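Exo-1,3/1,4-beta-glucanase (Pseudoalteromonas sp., PDB 3RRX) probably hydrolyses beta-1,3- and beta-1,4-linked glucans from the chain end, as an exo-acting glucanase of glycoside hydrolase family 3. Local coordinates at residues K402-I407 with N615-V620; K396-L401 with F574-K579; G532-V537 with L580-P585. The protein carries 1 engineered substitution. All blocks are in the same frame, centred on the assembly; numbering follows the deposited sequence.

Contact 1: K402-I407 with N615-V620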
ATOM      1  N   LYS A 402      21.604 -15.673   0.994  1.00 14.75           N
ATOM      2  CA  LYS A 402      22.882 -16.354   0.776  1.00 15.72           C
ATOM      3  C   LYS A 402      24.011 -15.402   1.154  1.00 16.99           C
ATOM      4  O   LYS A 402      23.971 -14.215   0.817  1.00 14.52           O
ATOM      5  CB  LYS A 402      23.010 -16.778  -0.695  1.00 12.58           C
ATOM      6  CG  LYS A 402      24.352 -17.402  -1.075  1.00 14.53           C
ATOM      7  CD  LYS A 402      24.346 -17.888  -2.525  1.00 10.67           C
ATOM      8  CE  LYS A 402      25.697 -18.518  -2.912  1.00 13.37           C
ATOM      9  NZ  LYS A 402      25.650 -19.019  -4.318  1.00 11.39           N
ATOM     10  N   ASN A 403      25.000 -15.925   1.876  1.00 14.98           N
ATOM     11  CA  ASN A 403      26.187 -15.159   2.257  1.00 17.12           C
ATOM     12  C   ASN A 403      27.386 -16.102   2.354  1.00 17.21           C
ATOM     13  O   ASN A 403      27.923 -16.327   3.436  1.00 17.04           O
ATOM     14  CB  ASN A 403      25.968 -14.455   3.597  1.00 15.00           C
ATOM     15  CG  ASN A 403      27.068 -13.454   3.923  1.00 18.18           C
ATOM     16  OD1 ASN A 403      27.782 -12.988   3.035  1.00 18.64           O
ATOM     17  ND2 ASN A 403      27.197 -13.108   5.199  1.00 16.44           N
ATOM     18  N   ASN A 404      27.798 -16.658   1.220  1.00 17.50           N
ATOM     19  CA  ASN A 404      28.850 -17.677   1.224  1.00 19.90           C
ATOM     20  C   ASN A 404      30.189 -17.112   1.664  1.00 22.12           C
ATOM     21  O   ASN A 404      30.560 -16.007   1.262  1.00 18.52           O
ATOM     22  CB  ASN A 404      28.965 -18.356  -0.142  1.00 18.18           C
ATOM     23  CG  ASN A 404      27.919 -19.436  -0.337  1.00 19.47           C
ATOM     24  OD1 ASN A 404      26.897 -19.453   0.353  1.00 16.61           O
ATOM     25  ND2 ASN A 404      28.171 -20.349  -1.269  1.00 18.57           N
ATOM     26  N   GLU A 405      30.893 -17.873   2.501  1.00 23.16           N
ATOM     27  CA  GLU A 405      32.188 -17.469   3.050  1.00 25.32           C
ATOM     28  C   GLU A 405      32.120 -16.107   3.741  1.00 26.02           C
ATOM     29  O   GLU A 405      33.122 -15.401   3.840  1.00 22.60           O
ATOM     30  CB  GLU A 405      33.263 -17.453   1.959  1.00 26.15           C
ATOM     31  CG  GLU A 405      33.411 -18.776   1.207  1.00 31.10           C
ATOM     32  CD  GLU A 405      33.646 -19.959   2.128  0.70 33.29           C
ATOM     33  OE1 GLU A 405      34.327 -19.792   3.162  0.70 38.78           O
ATOM     34  OE2 GLU A 405      33.146 -21.061   1.817  0.70 38.13           O
ATOM     35  N   SER A 406      30.936 -15.743   4.217  1.00 20.94           N
ATOM     36  CA  SER A 406      30.749 -14.489   4.945  1.00 21.65           C
ATOM     37  C   SER A 406      31.318 -13.282   4.210  1.00 21.32           C
ATOM     38  O   SER A 406      32.028 -12.457   4.794  1.00 23.15           O
ATOM     39  CB  SER A 406      31.368 -14.586   6.341  1.00 22.83           C
ATOM     40  OG  SER A 406      30.772 -15.636   7.076  1.00 31.03           O
ATOM     41  N   ILE A 407      31.010 -13.166   2.926  1.00 19.67           N
ATOM     42  CA  ILE A 407      31.508 -12.030   2.159  1.00 17.30           C
ATOM     43  C   ILE A 407      30.908 -10.713   2.682  1.00 19.47           C
ATOM     44  O   ILE A 407      31.564  -9.671   2.673  1.00 17.15           O
ATOM     45  CB  ILE A 407      31.262 -12.223   0.644  1.00 17.91           C
ATOM     46  CG1 ILE A 407      31.844 -11.055  -0.153  1.00 22.49           C
ATOM     47  CG2 ILE A 407      29.779 -12.433   0.352  1.00 19.46           C
ATOM     48  CD1 ILE A 407      31.690 -11.213  -1.646  1.00 25.01           C
ATOM     49  N   ASN A 615      27.094 -19.150   9.929  1.00 31.47           N
ATOM     50  CA  ASN A 615      28.173 -19.526   9.026  1.00 34.12           C
ATOM     51  C   ASN A 615      27.695 -20.641   8.116  1.00 36.18           C
ATOM     52  O   ASN A 615      28.215 -21.755   8.136  1.00 38.82           O
ATOM     53  CB  ASN A 615      29.430 -19.927   9.797  1.00 38.18           C
ATOM     54  CG  ASN A 615      29.963 -18.792  10.651  1.00 43.30           C
ATOM     55  OD1 ASN A 615      30.632 -17.884  10.152  1.00 43.56           O
ATOM     56  ND2 ASN A 615      29.651 -18.826  11.945  1.00 44.14           N
ATOM     57  N   ILE A 616      26.683 -20.316   7.324  1.00 33.98           N
ATOM     58  CA  ILE A 616      26.029 -21.266   6.441  1.00 33.96           C
ATOM     59  C   ILE A 616      26.370 -20.926   4.998  1.00 37.14           C
ATOM     60  O   ILE A 616      26.332 -19.760   4.606  1.00 33.84           O
ATOM     61  CB  ILE A 616      24.506 -21.211   6.640  1.00 35.85           C
ATOM     62  CG1 ILE A 616      24.149 -21.644   8.065  1.00 40.78           C
ATOM     63  CG2 ILE A 616      23.792 -22.085   5.619  1.00 39.18           C
ATOM     64  CD1 ILE A 616      22.675 -21.552   8.392  1.00 38.20           C
ATOM     65  N   ASN A 617      26.739 -21.937   4.217  1.00 30.27           N
ATOM     66  CA  ASN A 617      26.932 -21.752   2.787  1.00 24.85           C
ATOM     67  C   ASN A 617      25.733 -22.348   2.059  1.00 24.43           C
ATOM     68  O   ASN A 617      25.173 -23.349   2.497  1.00 23.65           O
ATOM     69  CB  ASN A 617      28.223 -22.429   2.301  1.00 27.27           C
ATOM     70  CG  ASN A 617      29.490 -21.687   2.729  1.00 39.37           C
ATOM     71  OD1 ASN A 617      29.536 -20.452   2.773  1.00 26.60           O
ATOM     72  ND2 ASN A 617      30.534 -22.448   3.034  1.00 42.55           N
ATOM     73  N   VAL A 618      25.334 -21.724   0.956  1.00 18.46           N
ATOM     74  CA  VAL A 618      24.290 -22.273   0.098  1.00 16.81           C
ATOM     75  C   VAL A 618      24.970 -22.895  -1.122  1.00 18.58           C
ATOM     76  O   VAL A 618      25.745 -22.233  -1.810  1.00 14.33           O
ATOM     77  CB  VAL A 618      23.296 -21.178  -0.366  1.00 16.73           C
ATOM     78  CG1 VAL A 618      22.255 -21.755  -1.324  1.00 17.24           C
ATOM     79  CG2 VAL A 618      22.637 -20.516   0.830  1.00 16.63           C
ATOM     80  N   PRO A 619      24.690 -24.177  -1.391  1.00 18.92           N
ATOM     81  CA  PRO A 619      25.382 -24.849  -2.493  1.00 16.90           C
ATOM     82  C   PRO A 619      24.831 -24.412  -3.847  1.00 18.16           C
ATOM     83  O   PRO A 619      23.791 -23.751  -3.926  1.00 15.45           O
ATOM     84  CB  PRO A 619      25.060 -26.329  -2.246  1.00 17.60           C
ATOM     85  CG  PRO A 619      23.727 -26.305  -1.557  1.00 25.09           C
ATOM     86  CD  PRO A 619      23.727 -25.060  -0.703  1.00 19.07           C
ATOM     87  N   VAL A 620      25.537 -24.772  -4.908  1.00 14.25           N
ATOM     88  CA  VAL A 620      25.015 -24.606  -6.259  1.00 15.08           C
ATOM     89  C   VAL A 620      23.669 -25.334  -6.404  1.00 16.46           C
ATOM     90  O   VAL A 620      23.513 -26.493  -5.992  1.00 15.98           O
ATOM     91  CB  VAL A 620      26.046 -25.090  -7.318  1.00 17.17           C
ATOM     92  CG1 VAL A 620      25.391 -25.276  -8.680  1.00 14.25           C
ATOM     93  CG2 VAL A 620      27.216 -24.100  -7.408  1.00 18.07           C
TER
HETATM   94  O   HOH W   1      23.660 -21.073  -5.035  1.00 15.59           O
HETATM   95  O   HOH W   2      27.133 -21.965  -4.011  1.00 29.60           O
HETATM   96  O   HOH W   3      25.299 -18.616   2.458  1.00 18.31           O
HETATM   97  O   HOH W   4      28.050 -17.052   5.985  1.00 32.90           O
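The side-chain amide of Asn404 meets the backbone of Val618 twice, once through each of its polar atoms. Its OD1 accepts from Val618 N at 2.8 Å, the donor tilted somewhat out of the carbonyl plane, while its ND2 gives a nearly straight bond to Val618 O at 3.1 Å that stays close to the amide plane. Two bonds to one residue fix the rotation of this amide and leave little doubt which end is the oxygen. Asn617 reaches back with an amide turned 59° from that of Asn404: its OD1 takes Glu405 N at 2.9 Å, with the donor nitrogen in the carbonyl plane, and its ND2 makes only a weak bond to Glu405 OE2. The Glu405 chain bends at chi2 (-54°), which brings its carboxylate round to Asn617. Lys402 runs fully extended past Val618, its CG 4.0 Å from Val618 CB, and carries NZ on to the carbonyls of Ser544 and Leu541; a water links NZ to Pro619 O. Another water joins Asn403 N, Asn404 OD1 and Ile616 O. Side-chain amides thus tie an irregular chain to the end of strand 399-403, so the pairing depends on the amides being turned the right way round.

Contact 2: K396-L401 with F574-K579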
ATOM      1  N   LYS A 396      15.400  -3.191   8.352  1.00 14.89           N
ATOM      2  CA  LYS A 396      14.722  -4.333   8.953  1.00 13.36           C
ATOM      3  C   LYS A 396      14.012  -5.221   7.926  1.00 13.10           C
ATOM      4  O   LYS A 396      13.709  -6.382   8.207  1.00 12.85           O
ATOM      5  CB  LYS A 396      13.739  -3.850  10.025  1.00 12.65           C
ATOM      6  CG  LYS A 396      14.433  -3.231  11.234  1.00 16.25           C
ATOM      7  CD  LYS A 396      13.437  -2.773  12.291  1.00 16.01           C
ATOM      8  CE  LYS A 396      14.156  -2.354  13.575  1.00 20.78           C
ATOM      9  NZ  LYS A 396      13.195  -1.825  14.586  1.00 21.61           N
ATOM     10  N   SER A 397      13.753  -4.677   6.740  1.00 12.49           N
ATOM     11  CA  SER A 397      13.030  -5.414   5.704  1.00 12.26           C
ATOM     12  C   SER A 397      13.925  -6.386   4.915  1.00 12.53           C
ATOM     13  O   SER A 397      13.426  -7.340   4.311  1.00 13.28           O
ATOM     14  CB  SER A 397      12.376  -4.438   4.718  1.00 12.80           C
ATOM     15  OG  SER A 397      13.366  -3.833   3.890  1.00 12.29           O
ATOM     16  N   LEU A 398      15.234  -6.136   4.896  1.00 10.86           N
ATOM     17  CA  LEU A 398      16.136  -6.903   4.032  1.00 10.17           C
ATOM     18  C   LEU A 398      16.242  -8.343   4.522  1.00 14.15           C
ATOM     19  O   LEU A 398      16.364  -8.585   5.720  1.00 13.44           O
ATOM     20  CB  LEU A 398      17.543  -6.285   3.990  1.00 13.23           C
ATOM     21  CG  LEU A 398      17.703  -4.767   3.779  1.00 14.78           C
ATOM     22  CD1 LEU A 398      19.196  -4.389   3.742  1.00 15.42           C
ATOM     23  CD2 LEU A 398      17.028  -4.328   2.494  1.00 10.66           C
ATOM     24  N   VAL A 399      16.205  -9.296   3.593  1.00 10.89           N
ATOM     25  CA  VAL A 399      16.384 -10.693   3.952  1.00 12.95           C
ATOM     26  C   VAL A 399      17.626 -11.248   3.256  1.00 15.01           C
ATOM     27  O   VAL A 399      17.735 -11.227   2.023  1.00 13.85           O
ATOM     28  CB  VAL A 399      15.142 -11.552   3.621  1.00 12.40           C
ATOM     29  CG1 VAL A 399      15.400 -13.014   3.966  1.00 13.27           C
ATOM     30  CG2 VAL A 399      13.909 -11.042   4.387  1.00 12.62           C
ATOM     31  N   LEU A 400      18.571 -11.727   4.058  1.00 13.85           N
ATOM     32  CA  LEU A 400      19.794 -12.325   3.529  1.00 12.32           C
ATOM     33  C   LEU A 400      19.539 -13.799   3.183  1.00 12.98           C
ATOM     34  O   LEU A 400      19.362 -14.627   4.073  1.00 14.73           O
ATOM     35  CB  LEU A 400      20.926 -12.182   4.560  1.00 11.56           C
ATOM     36  CG  LEU A 400      22.320 -12.717   4.208  1.00 13.17           C
ATOM     37  CD1 LEU A 400      22.879 -11.980   2.997  1.00 11.82           C
ATOM     38  CD2 LEU A 400      23.256 -12.556   5.400  1.00 13.15           C
ATOM     39  N   LEU A 401      19.503 -14.118   1.890  1.00 12.92           N
ATOM     40  CA  LEU A 401      19.225 -15.480   1.436  1.00 13.01           C
ATOM     41  C   LEU A 401      20.501 -16.320   1.354  1.00 14.84           C
ATOM     42  O   LEU A 401      20.477 -17.523   1.614  1.00 13.59           O
ATOM     43  CB  LEU A 401      18.532 -15.473   0.066  1.00 11.54           C
ATOM     44  CG  LEU A 401      17.164 -14.771  -0.017  1.00 13.81           C
ATOM     45  CD1 LEU A 401      16.603 -14.876  -1.431  1.00 12.21           C
ATOM     46  CD2 LEU A 401      16.159 -15.334   0.990  1.00 12.67           C
ATOM     47  N   PHE A 574      25.049  -2.662  11.386  1.00 19.66           N
ATOM     48  CA  PHE A 574      23.732  -3.271  11.569  1.00 18.39           C
ATOM     49  C   PHE A 574      23.762  -4.688  11.009  1.00 19.99           C
ATOM     50  O   PHE A 574      24.310  -4.917   9.935  1.00 22.40           O
ATOM     51  CB  PHE A 574      22.659  -2.470  10.831  1.00 20.92           C
ATOM     52  CG  PHE A 574      22.395  -1.112  11.414  1.00 18.32           C
ATOM     53  CD1 PHE A 574      21.431  -0.944  12.398  1.00 21.17           C
ATOM     54  CD2 PHE A 574      23.093  -0.002  10.967  1.00 21.91           C
ATOM     55  CE1 PHE A 574      21.176   0.308  12.935  1.00 21.39           C
ATOM     56  CE2 PHE A 574      22.839   1.257  11.494  1.00 22.75           C
ATOM     57  CZ  PHE A 574      21.881   1.408  12.482  1.00 21.90           C
ATOM     58  N   ASP A 575      23.176  -5.642  11.724  1.00 19.03           N
ATOM     59  CA  ASP A 575      23.082  -7.007  11.214  1.00 19.40           C
ATOM     60  C   ASP A 575      21.727  -7.127  10.512  1.00 21.15           C
ATOM     61  O   ASP A 575      20.864  -6.274  10.694  1.00 18.39           O
ATOM     62  CB  ASP A 575      23.186  -8.002  12.380  1.00 23.03           C
ATOM     63  CG  ASP A 575      23.560  -9.428  11.935  1.00 24.64           C
ATOM     64  OD1 ASP A 575      23.464  -9.756  10.733  1.00 20.23           O
ATOM     65  OD2 ASP A 575      23.939 -10.236  12.813  1.00 25.10           O
ATOM     66  N   PHE A 576      21.547  -8.163   9.699  1.00 16.69           N
ATOM     67  CA  PHE A 576      20.232  -8.483   9.150  1.00 17.93           C
ATOM     68  C   PHE A 576      19.299  -8.931  10.264  1.00 22.25           C
ATOM     69  O   PHE A 576      19.728  -9.614  11.196  1.00 19.64           O
ATOM     70  CB  PHE A 576      20.343  -9.597   8.109  1.00 14.62           C
ATOM     71  CG  PHE A 576      20.942  -9.151   6.807  1.00 15.97           C
ATOM     72  CD1 PHE A 576      20.130  -8.708   5.768  1.00 13.54           C
ATOM     73  CD2 PHE A 576      22.320  -9.155   6.623  1.00 13.90           C
ATOM     74  CE1 PHE A 576      20.691  -8.287   4.563  1.00 11.98           C
ATOM     75  CE2 PHE A 576      22.880  -8.751   5.430  1.00 12.61           C
ATOM     76  CZ  PHE A 576      22.065  -8.314   4.398  1.00 12.66           C
ATOM     77  N   THR A 577      18.028  -8.552  10.164  1.00 18.08           N
ATOM     78  CA  THR A 577      17.015  -8.989  11.120  1.00 19.03           C
ATOM     79  C   THR A 577      15.771  -9.538  10.423  1.00 21.35           C
ATOM     80  O   THR A 577      14.996 -10.272  11.026  1.00 18.39           O
ATOM     81  CB  THR A 577      16.599  -7.843  12.079  1.00 23.27           C
ATOM     82  OG1 THR A 577      16.242  -6.687  11.316  1.00 19.29           O
ATOM     83  CG2 THR A 577      17.747  -7.476  13.019  1.00 24.01           C
ATOM     84  N   GLY A 578      15.582  -9.185   9.153  1.00 15.69           N
ATOM     85  CA  GLY A 578      14.394  -9.587   8.421  1.00 13.91           C
ATOM     86  C   GLY A 578      14.311 -11.091   8.188  1.00 18.58           C
ATOM     87  O   GLY A 578      15.336 -11.775   8.124  1.00 15.49           O
ATOM     88  N   LYS A 579      13.083 -11.594   8.062  1.00 14.44           N
ATOM     89  CA  LYS A 579      12.813 -13.010   7.814  1.00 15.42           C
ATOM     90  C   LYS A 579      11.704 -13.101   6.771  1.00 15.12           C
ATOM     91  O   LYS A 579      10.762 -12.307   6.803  1.00 12.91           O
ATOM     92  CB  LYS A 579      12.327 -13.692   9.101  1.00 18.56           C
ATOM     93  CG  LYS A 579      13.256 -13.548  10.297  1.00 22.08           C
ATOM     94  CD  LYS A 579      14.551 -14.326  10.085  1.00 26.13           C
ATOM     95  CE  LYS A 579      15.454 -14.257  11.313  1.00 29.69           C
ATOM     96  NZ  LYS A 579      16.599 -15.206  11.223  1.00 30.05           N
TER
HETATM   97  O   HOH W   5      13.515  -6.874  11.561  1.00 25.93           O
HETATM   98  O   HOH W   6      17.266  -7.148   7.808  1.00 12.63           O
HETATM   99  O   HOH W   7      17.936 -12.148   6.830  1.00 15.70           O
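Leu400 CB sits squarely over one face of the Phe576 ring, 3.6 Å from its centroid and 7° off the normal, a CH-pi contact at the dense end of the interface. With CG placed anti to the backbone N (chi1 -179°), the leucine crosses the ring at about a right angle, its methyls reaching the CD2, CE2 and CZ atoms; Leu400 CD2 is 3.7 Å from Phe576 CD2. Leu398 meets the ring at its edge: its carbonyl O lies in the ring plane, and its CB is 3.8 Å from Phe576 CE1. Val548, Val563 and Leu564 also touch this phenylalanine, and the ring of Tyr612 meets it nearly at right angles. The contact falls where helix 384-397 gives way to strand 399-403, an outermost strand of the mixed sheet in the family 3 C-terminal domain, and the chain of 574-579 passes over that junction. Gly578 makes the close passage possible: its CA is 3.3 Å from Lys396 O and forms a CA-H...O contact with Leu398 O, where a CB would clash with both carbonyls. Between this passage and the ring the backbones part enough to admit water: one bridges Leu398 O and Thr577 N, another Leu400 N and Gly578 O. At the looser, exposed margin Thr577 OG1 approaches Lys396 CA at 3.7 Å and binds a further water at 2.7 Å, while the ammonium of Lys396 turns away to Glu392 and Asp135.

Contact 3: G532-V537 with L580-P585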
ATOM      1  N   GLY A 532       8.850  -7.286  -6.047  1.00  9.65           N
ATOM      2  CA  GLY A 532       7.627  -7.217  -5.269  1.00  9.49           C
ATOM      3  C   GLY A 532       7.187  -8.569  -4.752  1.00 10.48           C
ATOM      4  O   GLY A 532       6.070  -8.710  -4.244  1.00 10.55           O
ATOM      5  N   ARG A 533       8.053  -9.572  -4.878  1.00 11.88           N
ATOM      6  CA  ARG A 533       7.659 -10.952  -4.580  1.00 10.77           C
ATOM      7  C   ARG A 533       8.865 -11.869  -4.751  1.00 10.59           C
ATOM      8  O   ARG A 533       9.808 -11.531  -5.465  1.00 11.74           O
ATOM      9  CB  ARG A 533       6.570 -11.387  -5.563  1.00 11.11           C
ATOM     10  CG  ARG A 533       6.973 -11.099  -7.015  1.00 11.95           C
ATOM     11  CD  ARG A 533       5.880 -11.415  -8.049  1.00 14.40           C
ATOM     12  NE  ARG A 533       6.084 -10.604  -9.253  1.00 12.85           N
ATOM     13  CZ  ARG A 533       5.134 -10.307 -10.135  1.00 13.56           C
ATOM     14  NH1 ARG A 533       3.894 -10.756  -9.968  1.00 11.56           N
ATOM     15  NH2 ARG A 533       5.419  -9.540 -11.180  1.00 11.04           N
ATOM     16  N   PRO A 534       8.850 -13.031  -4.088  1.00 11.26           N
ATOM     17  CA  PRO A 534       9.879 -14.018  -4.429  1.00 11.85           C
ATOM     18  C   PRO A 534       9.711 -14.397  -5.886  1.00 11.12           C
ATOM     19  O   PRO A 534       8.579 -14.395  -6.377  1.00 12.43           O
ATOM     20  CB  PRO A 534       9.518 -15.226  -3.549  1.00  9.99           C
ATOM     21  CG  PRO A 534       8.693 -14.657  -2.424  1.00 13.65           C
ATOM     22  CD  PRO A 534       7.912 -13.529  -3.070  1.00 11.18           C
ATOM     23  N   LEU A 535      10.813 -14.703  -6.567  1.00 11.74           N
ATOM     24  CA  LEU A 535      10.763 -15.211  -7.938  1.00 11.35           C
ATOM     25  C   LEU A 535      11.755 -16.364  -8.035  1.00 12.54           C
ATOM     26  O   LEU A 535      12.584 -16.547  -7.145  1.00 12.50           O
ATOM     27  CB  LEU A 535      11.118 -14.117  -8.961  1.00  9.51           C
ATOM     28  CG  LEU A 535      10.121 -12.954  -9.096  1.00 11.94           C
ATOM     29  CD1 LEU A 535      10.681 -11.840 -10.006  1.00 12.77           C
ATOM     30  CD2 LEU A 535       8.782 -13.476  -9.622  1.00 10.52           C
ATOM     31  N   TRP A 536      11.671 -17.142  -9.102  1.00 11.31           N
ATOM     32  CA  TRP A 536      12.612 -18.244  -9.264  1.00 12.31           C
ATOM     33  C   TRP A 536      13.928 -17.683  -9.782  1.00 12.35           C
ATOM     34  O   TRP A 536      14.016 -17.208 -10.925  1.00 11.72           O
ATOM     35  CB  TRP A 536      12.053 -19.334 -10.179  1.00 11.30           C
ATOM     36  CG  TRP A 536      12.909 -20.584 -10.186  1.00 14.60           C
ATOM     37  CD1 TRP A 536      12.971 -21.551  -9.220  1.00 16.54           C
ATOM     38  CD2 TRP A 536      13.828 -20.979 -11.210  1.00 14.94           C
ATOM     39  NE1 TRP A 536      13.881 -22.526  -9.582  1.00 14.11           N
ATOM     40  CE2 TRP A 536      14.417 -22.193 -10.800  1.00 15.57           C
ATOM     41  CE3 TRP A 536      14.207 -20.423 -12.438  1.00 17.15           C
ATOM     42  CZ2 TRP A 536      15.356 -22.868 -11.582  1.00 16.20           C
ATOM     43  CZ3 TRP A 536      15.142 -21.089 -13.206  1.00 21.38           C
ATOM     44  CH2 TRP A 536      15.706 -22.301 -12.775  1.00 17.23           C
ATOM     45  N   VAL A 537      14.939 -17.698  -8.918  1.00 12.11           N
ATOM     46  CA  VAL A 537      16.234 -17.076  -9.236  1.00 11.68           C
ATOM     47  C   VAL A 537      17.435 -18.005  -9.010  1.00 11.93           C
ATOM     48  O   VAL A 537      18.534 -17.539  -8.702  1.00 12.71           O
ATOM     49  CB  VAL A 537      16.452 -15.769  -8.422  1.00 12.41           C
ATOM     50  CG1 VAL A 537      15.514 -14.658  -8.901  1.00 10.57           C
ATOM     51  CG2 VAL A 537      16.244 -16.021  -6.932  1.00 11.02           C
ATOM     52  N   LEU A 580      11.791 -14.071   5.868  1.00 11.88           N
ATOM     53  CA  LEU A 580      10.778 -14.214   4.812  1.00 13.09           C
ATOM     54  C   LEU A 580       9.344 -14.248   5.334  1.00 14.85           C
ATOM     55  O   LEU A 580       9.006 -15.071   6.203  1.00 13.17           O
ATOM     56  CB  LEU A 580      11.026 -15.471   3.968  1.00 12.21           C
ATOM     57  CG  LEU A 580      12.230 -15.464   3.025  1.00 13.60           C
ATOM     58  CD1 LEU A 580      12.319 -16.781   2.231  1.00 12.17           C
ATOM     59  CD2 LEU A 580      12.148 -14.287   2.074  1.00 10.09           C
ATOM     60  N   SER A 581       8.496 -13.381   4.774  1.00 11.69           N
ATOM     61  CA  SER A 581       7.054 -13.439   5.019  1.00 11.31           C
ATOM     62  C   SER A 581       6.291 -14.079   3.858  1.00 12.03           C
ATOM     63  O   SER A 581       5.069 -14.220   3.921  1.00 11.26           O
ATOM     64  CB  SER A 581       6.487 -12.039   5.305  1.00 10.74           C
ATOM     65  OG  SER A 581       6.567 -11.217   4.158  1.00 14.58           O
ATOM     66  N   PHE A 582       7.022 -14.446   2.804  1.00 10.53           N
ATOM     67  CA  PHE A 582       6.501 -15.224   1.680  1.00 11.34           C
ATOM     68  C   PHE A 582       7.498 -16.355   1.422  1.00 12.47           C
ATOM     69  O   PHE A 582       8.709 -16.136   1.485  1.00 11.90           O
ATOM     70  CB  PHE A 582       6.396 -14.363   0.400  1.00 12.41           C
ATOM     71  CG  PHE A 582       5.217 -13.409   0.392  1.00 12.69           C
ATOM     72  CD1 PHE A 582       4.059 -13.716  -0.316  1.00 13.12           C
ATOM     73  CD2 PHE A 582       5.274 -12.221   1.093  1.00 10.62           C
ATOM     74  CE1 PHE A 582       2.974 -12.845  -0.322  1.00 13.69           C
ATOM     75  CE2 PHE A 582       4.203 -11.334   1.093  1.00 10.80           C
ATOM     76  CZ  PHE A 582       3.047 -11.645   0.383  1.00  9.29           C
ATOM     77  N   SER A 583       7.002 -17.552   1.128  1.00  9.85           N
ATOM     78  CA  SER A 583       7.898 -18.680   0.861  1.00 13.13           C
ATOM     79  C   SER A 583       8.627 -18.503  -0.471  1.00 14.12           C
ATOM     80  O   SER A 583       8.030 -18.047  -1.453  1.00 12.28           O
ATOM     81  CB  SER A 583       7.110 -19.985   0.842  1.00 12.39           C
ATOM     82  OG  SER A 583       6.441 -20.203   2.073  1.00 13.38           O
ATOM     83  N   TRP A 584       9.899 -18.895  -0.514  1.00 12.24           N
ATOM     84  CA  TRP A 584      10.712 -18.736  -1.722  1.00 12.43           C
ATOM     85  C   TRP A 584      10.792 -20.046  -2.511  1.00 15.56           C
ATOM     86  O   TRP A 584      11.156 -21.086  -1.957  1.00 14.02           O
ATOM     87  CB  TRP A 584      12.123 -18.260  -1.353  1.00 11.18           C
ATOM     88  CG  TRP A 584      12.800 -17.558  -2.488  1.00 14.68           C
ATOM     89  CD1 TRP A 584      13.394 -18.135  -3.583  1.00 12.38           C
ATOM     90  CD2 TRP A 584      12.948 -16.145  -2.645  1.00 10.68           C
ATOM     91  NE1 TRP A 584      13.902 -17.158  -4.410  1.00 12.31           N
ATOM     92  CE2 TRP A 584      13.632 -15.928  -3.857  1.00 13.11           C
ATOM     93  CE3 TRP A 584      12.561 -15.038  -1.876  1.00 11.48           C
ATOM     94  CZ2 TRP A 584      13.949 -14.651  -4.312  1.00 11.02           C
ATOM     95  CZ3 TRP A 584      12.869 -13.777  -2.328  1.00 11.91           C
ATOM     96  CH2 TRP A 584      13.555 -13.588  -3.540  1.00 14.72           C
ATOM     97  N   PRO A 585      10.440 -19.999  -3.809  1.00 12.87           N
ATOM     98  CA  PRO A 585      10.302 -21.201  -4.640  1.00 15.27           C
ATOM     99  C   PRO A 585      11.636 -21.837  -5.055  1.00 14.93           C
ATOM    100  O   PRO A 585      12.602 -21.140  -5.352  1.00 14.82           O
ATOM    101  CB  PRO A 585       9.561 -20.682  -5.878  1.00 13.73           C
ATOM    102  CG  PRO A 585      10.015 -19.226  -5.981  1.00 14.77           C
ATOM    103  CD  PRO A 585      10.090 -18.767  -4.546  1.00 14.87           C
TER
HETATM  104  O   HOH W   8      14.751 -19.397  -6.521  1.00 10.31           O
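The loop that leads from strand 525-530 to helix 538-542 in the family 3 C-terminal domain packs here, through Pro534, on the loop 580-585, whose Ser583 OG hydrogen-bonds to Tyr600 and to the calcium ligand Glu180. Pro534 lies over one face of the Trp584 indole: its CA stands 3.7 Å from the centroid of the six-membered ring, 13° off the normal, in a CH-pi contact, and its CB is 3.5 Å from Trp584 CE3, offset toward the rim. The same proline reaches two other neighbours, CG lying 3.7 Å from Phe582 CB and CB the same distance from Pro585 CD. Leu535 N lies over the same indole face, nearer the rim. Val537 comes at the edge instead, its CG2 near the ring plane and 3.7 Å from Trp584 CZ2. A chi1 of -157°, with CG roughly opposite the backbone N, swings the Trp584 indole across to the Pro534 side. A water in the plane of the indole, at its edge, joins the two loops: it accepts from Val537 N at 2.9 Å and more weakly from Trp584 NE1, and donates to Pro585 O. Replacing Trp584 by an alanine would probably open a gap against Pro534 and Val537 and cost the water its weaker donor. Trp536 touches Pro585 O through CD1, while its NE1 binds Lys586 O. Around the pair, Trp584 rests on Phe529 of strand 525-530, on Ala549 and Trp551 of strand 546-551 and on Leu401 of strand 399-403; Val537, at the N-cap position of helix 538-542, packs on Phe529 and Phe547.

In the fold
Contacts 2 and 3 are buried, whereas contact 1 lies farther from the chain centre and is only partly buried. Strand 399-403 runs through contacts 1 and 2: its start and the helix end before it take 574-579, its end takes 615-620, and the two meet where Val618 CG2 packs on Leu401 O. Contact 3 adjoins contact 2 along the chain, since 580-585 follows 574-579, and Leu401 packs on Trp584 while Val399 packs on Leu580. The chemistry shifts with depth: amide and backbone hydrogen bonds dominate near the surface, whereas in the interior ring faces covered by aliphatic carbons prevail; waters bridge the segments in all three. Contact 3 lies nearest the calcium ion.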